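Local structure of esterase (Staphylococcus aureus subsp. aureus USA300_TCH1516, 3D7R) at residues 88-99 against 122-132; 161-169 against 190-198. The protein probably hydrolyses ester bonds, as a putative esterase of the alpha/beta hydrolase fold whose natural substrate is not established. One frame throughout, in Å; residues are numbered along the deposited sequence.

Contact 1 of 2, residues 88-99 against 122-132; sequences RFNFRHQIDKKI and ITLSTLYEVVL. With DMS (dimethyl sulfoxide), chain L.
Glu129 is gripped through both carboxylate oxygens by side chains of 88-99. This is the part of the alpha/beta hydrolase sheet where strand 129-133 lies between 84-90 and 98-102: 129-132 runs antiparallel to 88-90 (165° between the short axes) on one flank and parallel to 98-99 on the other. Glu129 OE1 takes two donors from opposite faces of its plane, Arg88 NH1 at 2.9 Å and Lys98 NZ at 2.7 Å. The arginine comes from the syn side but tilted out of the carboxylate plane, the lysine from above it; guanidinium and carboxylate are turned 84° against each other. OE2 uses its anti lone pair for Asn90 ND2 (2.6 Å), and here amide and carboxylate are nearly coplanar. With CG anti to the backbone N (chi1 176°) and an extended chain, Glu129 carries its carboxylate out to all three donors, which probably favours the charged form.

Backbone bonds fix that geometry: Phe89 and Val130 pair reciprocally, while Glu129 N reaches Lys97 O and Ile99 N reaches Glu129 O. On the sheet face of Phe89 and Ile99, the isoleucine's CD1 lies 3.8 Å from Ile122 CG2 of helix 113-126.

In the loop joining strands 84-90 and 98-102, which has a type I' turn from Phe91 to Gln94, Leu124 CG sits 3.7 Å from the centroid of the Phe91 ring, over its face, whereas Leu127 CD2 comes in at the ring edge. Lys97 CB lies over a face of the Tyr128 ring, offset toward the rim, and the bent lysine chain brings CE 3.5 Å from Tyr128 CE1.

Outside the segments, Glu160 forms a salt bridge with Arg88 NH2, and Asp319 holds the Tyr128 hydroxyl. A dimethyl sulfoxide molecule, probably from crystallisation, binds at the loop: its O accepts from Ile95 N at 2.9 Å.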
loop_
_atom_site.group_PDB
_atom_site.type_symbol
_atom_site.label_atom_id
_atom_site.label_comp_id
_atom_site.label_asym_id
_atom_site.label_seq_id
_atom_site.Cartn_x
_atom_site.Cartn_y
_atom_site.Cartn_z
ATOM N N ARG A 88 -0.540 -7.493 14.743
ATOM C CA ARG A 88 -0.910 -6.183 15.264
ATOM C C ARG A 88 0.251 -5.615 16.055
ATOM O O ARG A 88 0.882 -6.332 16.834
ATOM C CB ARG A 88 -2.148 -6.294 16.143
ATOM C CG ARG A 88 -3.387 -6.776 15.376
ATOM C CD ARG A 88 -4.653 -6.309 16.076
ATOM N NE ARG A 88 -5.851 -7.009 15.616
ATOM C CZ ARG A 88 -7.079 -6.692 16.002
ATOM N NH1 ARG A 88 -7.263 -5.670 16.826
ATOM N NH2 ARG A 88 -8.119 -7.398 15.562
ATOM N N PHE A 89 0.531 -4.338 15.831
ATOM C CA PHE A 89 1.539 -3.620 16.576
ATOM C C PHE A 89 0.817 -2.590 17.431
ATOM O O PHE A 89 -0.038 -1.847 16.927
ATOM C CB PHE A 89 2.478 -2.825 15.660
ATOM C CG PHE A 89 3.173 -3.642 14.592
ATOM C CD1 PHE A 89 4.544 -3.866 14.660
ATOM C CD2 PHE A 89 2.459 -4.132 13.494
ATOM C CE1 PHE A 89 5.198 -4.606 13.668
ATOM C CE2 PHE A 89 3.084 -4.853 12.493
ATOM C CZ PHE A 89 4.472 -5.093 12.578
ATOM N N ASN A 90 1.190 -2.509 18.707
ATOM C CA ASN A 90 0.726 -1.399 19.518
ATOM C C ASN A 90 1.803 -0.963 20.502
ATOM O O ASN A 90 2.726 -1.728 20.816
ATOM C CB ASN A 90 -0.648 -1.670 20.177
ATOM C CG ASN A 90 -0.701 -2.984 20.923
ATOM O OD1 ASN A 90 0.088 -3.231 21.837
ATOM N ND2 ASN A 90 -1.656 -3.827 20.555
ATOM N N PHE A 91 1.695 0.272 20.962
ATOM C CA PHE A 91 2.712 0.866 21.831
ATOM C C PHE A 91 2.010 1.532 23.023
ATOM O O PHE A 91 0.957 2.173 22.858
ATOM C CB PHE A 91 3.534 1.876 21.031
ATOM C CG PHE A 91 4.721 2.456 21.789
ATOM C CD1 PHE A 91 5.739 1.640 22.246
ATOM C CD2 PHE A 91 4.809 3.826 22.010
ATOM C CE1 PHE A 91 6.841 2.187 22.938
ATOM C CE2 PHE A 91 5.899 4.384 22.707
ATOM C CZ PHE A 91 6.908 3.558 23.165
ATOM N N ARG A 92 2.572 1.352 24.214
ATOM C CA ARG A 92 2.007 1.929 25.441
ATOM C C ARG A 92 0.514 1.620 25.632
ATOM O O ARG A 92 -0.240 2.459 26.143
ATOM C CB ARG A 92 2.303 3.444 25.514
ATOM C CG ARG A 92 3.779 3.712 25.820
ATOM C CD ARG A 92 4.180 5.179 25.685
ATOM N NE ARG A 92 5.616 5.325 25.939
ATOM C CZ ARG A 92 6.308 6.437 25.724
ATOM N NH1 ARG A 92 5.704 7.517 25.249
ATOM N NH2 ARG A 92 7.609 6.462 25.981
ATOM N N HIS A 93 0.104 0.409 25.240
ATOM C CA HIS A 93 -1.288 -0.040 25.391
ATOM C C HIS A 93 -2.311 0.814 24.603
ATOM O O HIS A 93 -3.512 0.838 24.933
ATOM C CB HIS A 93 -1.665 -0.081 26.873
ATOM C CG HIS A 93 -1.141 -1.280 27.605
ATOM N ND1 HIS A 93 -1.504 -2.569 27.278
ATOM C CD2 HIS A 93 -0.306 -1.385 28.664
ATOM C CE1 HIS A 93 -0.904 -3.416 28.097
ATOM N NE2 HIS A 93 -0.172 -2.724 28.950
ATOM N N GLN A 94 -1.855 1.509 23.555
ATOM C CA GLN A 94 -2.766 2.376 22.806
ATOM C C GLN A 94 -3.444 1.610 21.662
ATOM O O GLN A 94 -2.824 1.307 20.644
ATOM C CB GLN A 94 -2.049 3.636 22.307
ATOM C CG GLN A 94 -1.367 4.454 23.409
ATOM C CD GLN A 94 -2.346 4.934 24.474
ATOM O OE1 GLN A 94 -3.356 5.557 24.177
ATOM N NE2 GLN A 94 -2.025 4.667 25.722
ATOM N N ILE A 95 -4.719 1.290 21.846
ATOM C CA ILE A 95 -5.431 0.408 20.916
ATOM C C ILE A 95 -6.846 0.887 20.535
ATOM O O ILE A 95 -7.515 0.231 19.728
ATOM C CB ILE A 95 -5.524 -1.033 21.472
ATOM C CG1 ILE A 95 -6.382 -1.052 22.745
ATOM C CG2 ILE A 95 -4.111 -1.597 21.698
ATOM C CD1 ILE A 95 -6.912 -2.433 23.141
ATOM N N ASP A 96 -7.278 2.030 21.076
ATOM C CA ASP A 96 -8.608 2.554 20.780
ATOM C C ASP A 96 -8.789 2.997 19.335
ATOM O O ASP A 96 -9.916 3.180 18.876
ATOM C CB ASP A 96 -9.052 3.653 21.778
ATOM C CG ASP A 96 -8.045 4.795 21.925
ATOM O OD1 ASP A 96 -6.886 4.693 21.453
ATOM O OD2 ASP A 96 -8.412 5.814 22.560
ATOM N N LYS A 97 -7.673 3.180 18.628
ATOM C CA LYS A 97 -7.703 3.587 17.223
ATOM C C LYS A 97 -6.824 2.645 16.400
ATOM O O LYS A 97 -5.772 2.211 16.870
ATOM C CB LYS A 97 -7.254 5.049 17.065
ATOM C CG LYS A 97 -8.152 6.062 17.806
ATOM C CD LYS A 97 -7.667 7.498 17.692
ATOM C CE LYS A 97 -6.270 7.737 18.341
ATOM N NZ LYS A 97 -6.220 7.671 19.845
ATOM N N LYS A 98 -7.262 2.320 15.188
ATOM C CA LYS A 98 -6.552 1.352 14.345
ATOM C C LYS A 98 -6.115 1.937 13.006
ATOM O O LYS A 98 -6.838 2.749 12.412
ATOM C CB LYS A 98 -7.444 0.138 14.038
ATOM C CG LYS A 98 -8.330 -0.377 15.184
ATOM C CD LYS A 98 -7.538 -1.183 16.189
ATOM C CE LYS A 98 -8.457 -1.842 17.234
ATOM N NZ LYS A 98 -7.652 -2.194 18.435
ATOM N N ILE A 99 -4.954 1.484 12.523
ATOM C CA ILE A 99 -4.571 1.665 11.114
ATOM C C ILE A 99 -4.569 0.278 10.460
ATOM O O ILE A 99 -3.807 -0.610 10.863
ATOM C CB ILE A 99 -3.177 2.304 10.938
ATOM C CG1 ILE A 99 -3.178 3.749 11.436
ATOM C CG2 ILE A 99 -2.740 2.254 9.445
ATOM C CD1 ILE A 99 -1.762 4.327 11.721
ATOM N N ILE A 122 5.583 3.877 12.636
ATOM C CA ILE A 122 4.272 4.524 12.546
ATOM C C ILE A 122 3.464 4.274 13.826
ATOM O O ILE A 122 2.759 5.179 14.324
ATOM C CB ILE A 122 3.467 4.027 11.298
ATOM C CG1 ILE A 122 4.089 4.566 9.997
ATOM C CG2 ILE A 122 1.993 4.466 11.377
ATOM C CD1 ILE A 122 3.639 3.809 8.756
ATOM N N THR A 123 3.537 3.036 14.334
ATOM C CA THR A 123 2.870 2.700 15.591
ATOM C C THR A 123 3.339 3.641 16.706
ATOM O O THR A 123 2.534 4.235 17.413
ATOM C CB THR A 123 3.161 1.233 16.023
ATOM O OG1 THR A 123 2.784 0.338 14.972
ATOM C CG2 THR A 123 2.396 0.860 17.335
ATOM N N LEU A 124 4.653 3.766 16.860
ATOM C CA LEU A 124 5.226 4.576 17.921
ATOM C C LEU A 124 4.943 6.067 17.740
ATOM O O LEU A 124 4.795 6.787 18.738
ATOM C CB LEU A 124 6.735 4.316 18.043
ATOM C CG LEU A 124 7.152 3.210 19.035
ATOM C CD1 LEU A 124 6.634 1.838 18.638
ATOM C CD2 LEU A 124 8.679 3.186 19.169
ATOM N N SER A 125 4.856 6.531 16.483
ATOM C CA SER A 125 4.550 7.955 16.219
ATOM C C SER A 125 3.080 8.339 16.324
ATOM O O SER A 125 2.749 9.429 16.803
ATOM C CB SER A 125 5.088 8.385 14.847
ATOM O OG SER A 125 6.477 8.128 14.774
ATOM N N THR A 126 2.192 7.474 15.845
ATOM C CA THR A 126 0.766 7.790 15.817
ATOM C C THR A 126 0.039 7.342 17.087
ATOM O O THR A 126 -1.006 7.908 17.447
ATOM C CB THR A 126 0.067 7.124 14.618
ATOM O OG1 THR A 126 0.151 5.703 14.759
ATOM C CG2 THR A 126 0.746 7.548 13.288
ATOM N N LEU A 127 0.585 6.320 17.749
ATOM C CA LEU A 127 -0.108 5.634 18.843
ATOM C C LEU A 127 -1.480 5.093 18.449
ATOM O O LEU A 127 -2.383 5.021 19.281
ATOM C CB LEU A 127 -0.197 6.529 20.093
ATOM C CG LEU A 127 1.158 6.997 20.616
ATOM C CD1 LEU A 127 0.972 7.869 21.854
ATOM C CD2 LEU A 127 2.051 5.780 20.913
ATOM N N TYR A 128 -1.622 4.719 17.176
ATOM C CA TYR A 128 -2.673 3.819 16.727
ATOM C C TYR A 128 -2.136 2.385 16.773
ATOM O O TYR A 128 -0.928 2.176 16.691
ATOM C CB TYR A 128 -3.052 4.124 15.274
ATOM C CG TYR A 128 -3.898 5.367 15.060
ATOM C CD1 TYR A 128 -3.568 6.587 15.664
ATOM C CD2 TYR A 128 -5.007 5.325 14.227
ATOM C CE1 TYR A 128 -4.343 7.730 15.444
ATOM C CE2 TYR A 128 -5.800 6.466 14.004
ATOM C CZ TYR A 128 -5.461 7.652 14.617
ATOM O OH TYR A 128 -6.237 8.768 14.401
ATOM N N GLU A 129 -3.031 1.404 16.901
ATOM C CA GLU A 129 -2.652 0.021 16.695
ATOM C C GLU A 129 -2.599 -0.255 15.193
ATOM O O GLU A 129 -3.606 -0.086 14.483
ATOM C CB GLU A 129 -3.659 -0.916 17.352
ATOM C CG GLU A 129 -3.380 -2.369 17.083
ATOM C CD GLU A 129 -4.248 -3.272 17.929
ATOM O OE1 GLU A 129 -5.420 -3.499 17.542
ATOM O OE2 GLU A 129 -3.736 -3.768 18.961
ATOM N N VAL A 130 -1.436 -0.685 14.713
ATOM C CA VAL A 130 -1.267 -0.950 13.276
ATOM C C VAL A 130 -1.552 -2.422 13.005
ATOM O O VAL A 130 -0.979 -3.308 13.663
ATOM C CB VAL A 130 0.133 -0.567 12.792
ATOM C CG1 VAL A 130 0.364 -1.018 11.311
ATOM C CG2 VAL A 130 0.341 0.941 12.942
ATOM N N VAL A 131 -2.443 -2.673 12.053
ATOM C CA VAL A 131 -2.888 -4.040 11.756
ATOM C C VAL A 131 -2.395 -4.441 10.362
ATOM O O VAL A 131 -2.724 -3.792 9.350
ATOM C CB VAL A 131 -4.431 -4.176 11.862
ATOM C CG1 VAL A 131 -4.875 -5.627 11.592
ATOM C CG2 VAL A 131 -4.928 -3.721 13.265
ATOM N N LEU A 132 -1.603 -5.507 10.339
ATOM C CA LEU A 132 -0.929 -5.992 9.131
ATOM C C LEU A 132 -1.457 -7.378 8.732
ATOM O O LEU A 132 -0.934 -8.390 9.184
ATOM C CB LEU A 132 0.595 -6.052 9.373
ATOM C CG LEU A 132 1.515 -6.603 8.262
ATOM C CD1 LEU A 132 1.400 -5.771 6.984
ATOM C CD2 LEU A 132 2.976 -6.722 8.737
HETATM S S DMS L . -6.157 3.033 25.224
HETATM O O DMS L . -6.663 2.242 23.709
HETATM C C1 DMS L . -7.460 4.155 25.809
HETATM C C2 DMS L . -6.227 1.802 26.555
HETATM O O HOH W 1 -0.250 1.780 19.556
HETATM O O HOH W 2 -4.945 4.049 19.806
HETATM O O HOH W 3 -3.782 7.468 20.774
#

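Contact 2 of 2, residues 161-169 against 190-198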
loop_
_atom_site.group_PDB
_atom_site.type_symbol
_atom_site.label_atom_id
_atom_site.label_comp_id
_atom_site.label_asym_id
_atom_site.label_seq_id
_atom_site.Cartn_x
_atom_site.Cartn_y
_atom_site.Cartn_z
ATOM N N VAL A 161 -13.940 -1.112 17.272
ATOM C CA VAL A 161 -13.789 0.271 17.730
ATOM C C VAL A 161 -14.656 1.277 16.992
ATOM O O VAL A 161 -14.620 2.470 17.313
ATOM C CB VAL A 161 -12.311 0.725 17.680
ATOM C CG1 VAL A 161 -11.441 -0.125 18.659
ATOM C CG2 VAL A 161 -11.756 0.674 16.241
ATOM N N GLY A 162 -15.429 0.798 16.014
ATOM C CA GLY A 162 -16.251 1.668 15.160
ATOM C C GLY A 162 -15.446 2.192 13.983
ATOM O O GLY A 162 -14.241 2.384 14.103
ATOM N N HIS A 163 -16.117 2.449 12.858
ATOM C CA HIS A 163 -15.459 2.882 11.612
ATOM C C HIS A 163 -14.738 4.229 11.741
ATOM O O HIS A 163 -13.728 4.462 11.085
ATOM C CB HIS A 163 -16.468 2.926 10.459
ATOM C CG HIS A 163 -17.366 4.125 10.475
ATOM N ND1 HIS A 163 -18.372 4.298 11.406
ATOM C CD2 HIS A 163 -17.423 5.201 9.660
ATOM C CE1 HIS A 163 -18.990 5.442 11.178
ATOM N NE2 HIS A 163 -18.438 6.007 10.121
ATOM N N GLN A 164 -15.259 5.104 12.595
ATOM C CA GLN A 164 -14.677 6.419 12.821
ATOM C C GLN A 164 -13.284 6.325 13.493
ATOM O O GLN A 164 -12.519 7.285 13.491
ATOM C CB GLN A 164 -15.648 7.293 13.641
ATOM C CG GLN A 164 -15.775 6.897 15.136
ATOM C CD GLN A 164 -16.788 5.750 15.439
ATOM O OE1 GLN A 164 -17.385 5.129 14.544
ATOM N NE2 GLN A 164 -16.983 5.490 16.732
ATOM N N ASN A 165 -12.954 5.152 14.023
ATOM C CA ASN A 165 -11.691 4.942 14.738
ATOM C C ASN A 165 -10.740 4.041 13.935
ATOM O O ASN A 165 -9.744 3.526 14.449
ATOM C CB ASN A 165 -11.978 4.371 16.134
ATOM C CG ASN A 165 -12.588 5.397 17.060
ATOM O OD1 ASN A 165 -12.115 6.519 17.123
ATOM N ND2 ASN A 165 -13.646 5.016 17.786
ATOM N N VAL A 166 -11.064 3.864 12.657
ATOM C CA VAL A 166 -10.230 3.077 11.765
ATOM C C VAL A 166 -9.734 3.974 10.635
ATOM O O VAL A 166 -10.514 4.733 10.031
ATOM C CB VAL A 166 -10.996 1.854 11.189
ATOM C CG1 VAL A 166 -10.103 1.055 10.232
ATOM C CG2 VAL A 166 -11.484 0.946 12.334
ATOM N N VAL A 167 -8.438 3.893 10.371
ATOM C CA VAL A 167 -7.826 4.586 9.246
ATOM C C VAL A 167 -7.294 3.478 8.340
ATOM O O VAL A 167 -6.825 2.445 8.833
ATOM C CB VAL A 167 -6.697 5.532 9.740
ATOM C CG1 VAL A 167 -5.772 5.984 8.608
ATOM C CG2 VAL A 167 -7.284 6.768 10.525
ATOM N N VAL A 168 -7.381 3.673 7.024
ATOM C CA VAL A 168 -6.820 2.701 6.072
ATOM C C VAL A 168 -5.562 3.323 5.453
ATOM O O VAL A 168 -5.553 4.508 5.145
ATOM C CB VAL A 168 -7.847 2.256 4.981
ATOM C CG1 VAL A 168 -7.198 1.296 3.961
ATOM C CG2 VAL A 168 -9.082 1.575 5.634
HETATM N N MSE A 169 -4.496 2.532 5.330
HETATM C CA MSE A 169 -3.225 3.004 4.802
HETATM C C MSE A 169 -2.589 1.893 3.965
HETATM O O MSE A 169 -2.776 0.718 4.254
HETATM C CB MSE A 169 -2.300 3.337 5.975
HETATM C CG MSE A 169 -0.954 3.911 5.587
HETATM SE SE MSE A 169 0.067 4.450 7.179
HETATM C CE MSE A 169 -1.235 5.630 8.015
ATOM N N GLN A 190 -20.927 0.878 2.736
ATOM C CA GLN A 190 -20.359 0.371 3.991
ATOM C C GLN A 190 -19.807 1.532 4.806
ATOM O O GLN A 190 -19.297 2.488 4.229
ATOM C CB GLN A 190 -19.205 -0.600 3.700
ATOM C CG GLN A 190 -19.573 -1.921 3.007
ATOM C CD GLN A 190 -20.284 -2.897 3.920
ATOM O OE1 GLN A 190 -20.496 -2.632 5.107
ATOM N NE2 GLN A 190 -20.670 -4.030 3.370
ATOM N N PRO A 191 -19.863 1.448 6.153
ATOM C CA PRO A 191 -19.181 2.472 6.950
ATOM C C PRO A 191 -17.724 2.674 6.490
ATOM O O PRO A 191 -16.986 1.699 6.311
ATOM C CB PRO A 191 -19.224 1.895 8.376
ATOM C CG PRO A 191 -20.511 1.056 8.391
ATOM C CD PRO A 191 -20.553 0.441 6.996
ATOM N N LEU A 192 -17.332 3.930 6.299
ATOM C CA LEU A 192 -16.027 4.287 5.742
ATOM C C LEU A 192 -15.004 4.587 6.853
ATOM O O LEU A 192 -15.388 5.041 7.927
ATOM C CB LEU A 192 -16.176 5.526 4.865
ATOM C CG LEU A 192 -17.099 5.451 3.646
ATOM C CD1 LEU A 192 -17.242 6.836 2.998
ATOM C CD2 LEU A 192 -16.568 4.426 2.639
ATOM N N PRO A 193 -13.700 4.375 6.583
ATOM C CA PRO A 193 -12.676 4.736 7.584
ATOM C C PRO A 193 -12.629 6.256 7.736
ATOM O O PRO A 193 -13.065 6.980 6.840
ATOM C CB PRO A 193 -11.375 4.217 6.971
ATOM C CG PRO A 193 -11.641 4.247 5.447
ATOM C CD PRO A 193 -13.104 3.839 5.340
ATOM N N ASN A 194 -12.126 6.730 8.865
ATOM C CA ASN A 194 -12.024 8.164 9.142
ATOM C C ASN A 194 -11.115 8.869 8.129
ATOM O O ASN A 194 -11.340 10.030 7.761
ATOM C CB ASN A 194 -11.449 8.330 10.554
ATOM C CG ASN A 194 -11.390 9.777 10.996
ATOM O OD1 ASN A 194 -10.307 10.317 11.246
ATOM N ND2 ASN A 194 -12.557 10.416 11.096
ATOM N N LYS A 195 -10.062 8.170 7.704
ATOM C CA LYS A 195 -9.097 8.751 6.765
ATOM C C LYS A 195 -8.496 7.657 5.908
ATOM O O LYS A 195 -8.506 6.489 6.303
ATOM C CB LYS A 195 -7.965 9.493 7.511
ATOM C CG LYS A 195 -8.396 10.747 8.292
ATOM C CD LYS A 195 -7.194 11.365 9.074
ATOM C CE LYS A 195 -7.627 12.660 9.799
ATOM N NZ LYS A 195 -8.298 12.318 11.099
ATOM N N LEU A 196 -7.956 8.042 4.748
ATOM C CA LEU A 196 -7.256 7.108 3.843
ATOM C C LEU A 196 -5.855 7.629 3.505
ATOM O O LEU A 196 -5.714 8.769 3.035
ATOM C CB LEU A 196 -8.052 6.893 2.539
ATOM C CG LEU A 196 -7.376 6.060 1.423
ATOM C CD1 LEU A 196 -7.042 4.640 1.938
ATOM C CD2 LEU A 196 -8.294 6.009 0.188
ATOM N N TYR A 197 -4.831 6.808 3.765
ATOM C CA TYR A 197 -3.427 7.214 3.534
ATOM C C TYR A 197 -2.851 6.397 2.392
ATOM O O TYR A 197 -2.981 5.171 2.383
ATOM C CB TYR A 197 -2.576 7.042 4.810
ATOM C CG TYR A 197 -2.741 8.185 5.776
ATOM C CD1 TYR A 197 -1.786 9.208 5.862
ATOM C CD2 TYR A 197 -3.873 8.257 6.599
ATOM C CE1 TYR A 197 -1.971 10.291 6.747
ATOM C CE2 TYR A 197 -4.061 9.322 7.493
ATOM C CZ TYR A 197 -3.104 10.328 7.555
ATOM O OH TYR A 197 -3.314 11.375 8.416
ATOM N N LEU A 198 -2.235 7.080 1.426
ATOM C CA LEU A 198 -1.655 6.415 0.259
ATOM C C LEU A 198 -0.187 6.768 0.161
ATOM O O LEU A 198 0.162 7.951 0.066
ATOM C CB LEU A 198 -2.381 6.854 -1.020
ATOM C CG LEU A 198 -3.910 6.685 -1.094
ATOM C CD1 LEU A 198 -4.436 7.113 -2.484
ATOM C CD2 LEU A 198 -4.328 5.242 -0.801
#
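Strands 166-169 and 195-198 run parallel, with 20° between their short axes and a closest approach of 4.7 Å. Three backbone bonds alternate across them: Asn194 N to Val166 O (2.8 Å), Val168 N to Lys195 O (3.1 Å) and Tyr197 N to Val168 O (2.8 Å). Val168 thus bonds through both its N and its O, setting it opposite Leu196 and placing Met169 opposite Tyr197.

On the face of Val168 and Leu196, the two valine branches divide the work: CG2 rests 3.7 Å from Pro193 CG, and CG1 meets Leu196 CD1. The two strands belong to the beta-alpha-beta unit of strand 166-171, helix 173-187 and strand 195-199, a right-handed crossover in the usual manner of alpha/beta hydrolases.

On the other face, Val167 CG1 approaches Tyr197 CD2 at 3.6 Å. Selenomethionine Met169 follows an extended path to SE and then bends (chi3 -54°), which brings CE back to 3.7 Å from Tyr197 CG. The same tyrosine ring stacks with Tyr260, and its hydroxyl bonds to Ser317.

Before the strands begin, Pro191 CB lies over one face of the His163 ring, 4.0 Å from its centroid.

How the contacts relate
Contact 1 closes before contact 2 opens along the chain, and their centres lie about 14 Å apart. Both belong to the one mixed eight-stranded sheet, where strands 98-102 and 166-171 are neighbours. The join is direct: Lys98 O lies 2.8 Å from Val167 N and Lys98 N lies 2.9 Å from Asn165 O, both probable hydrogen bonds. Each contact joins the strands of a beta-alpha-beta unit, through helix 113-126 in contact 1 and helix 173-187 in contact 2. Helix 305-318 packs on side chains from both, including Ile99 and Val167. Together they account for five consecutive strands of the sheet, from 84-90 to 195-199, spanning its change from antiparallel to parallel.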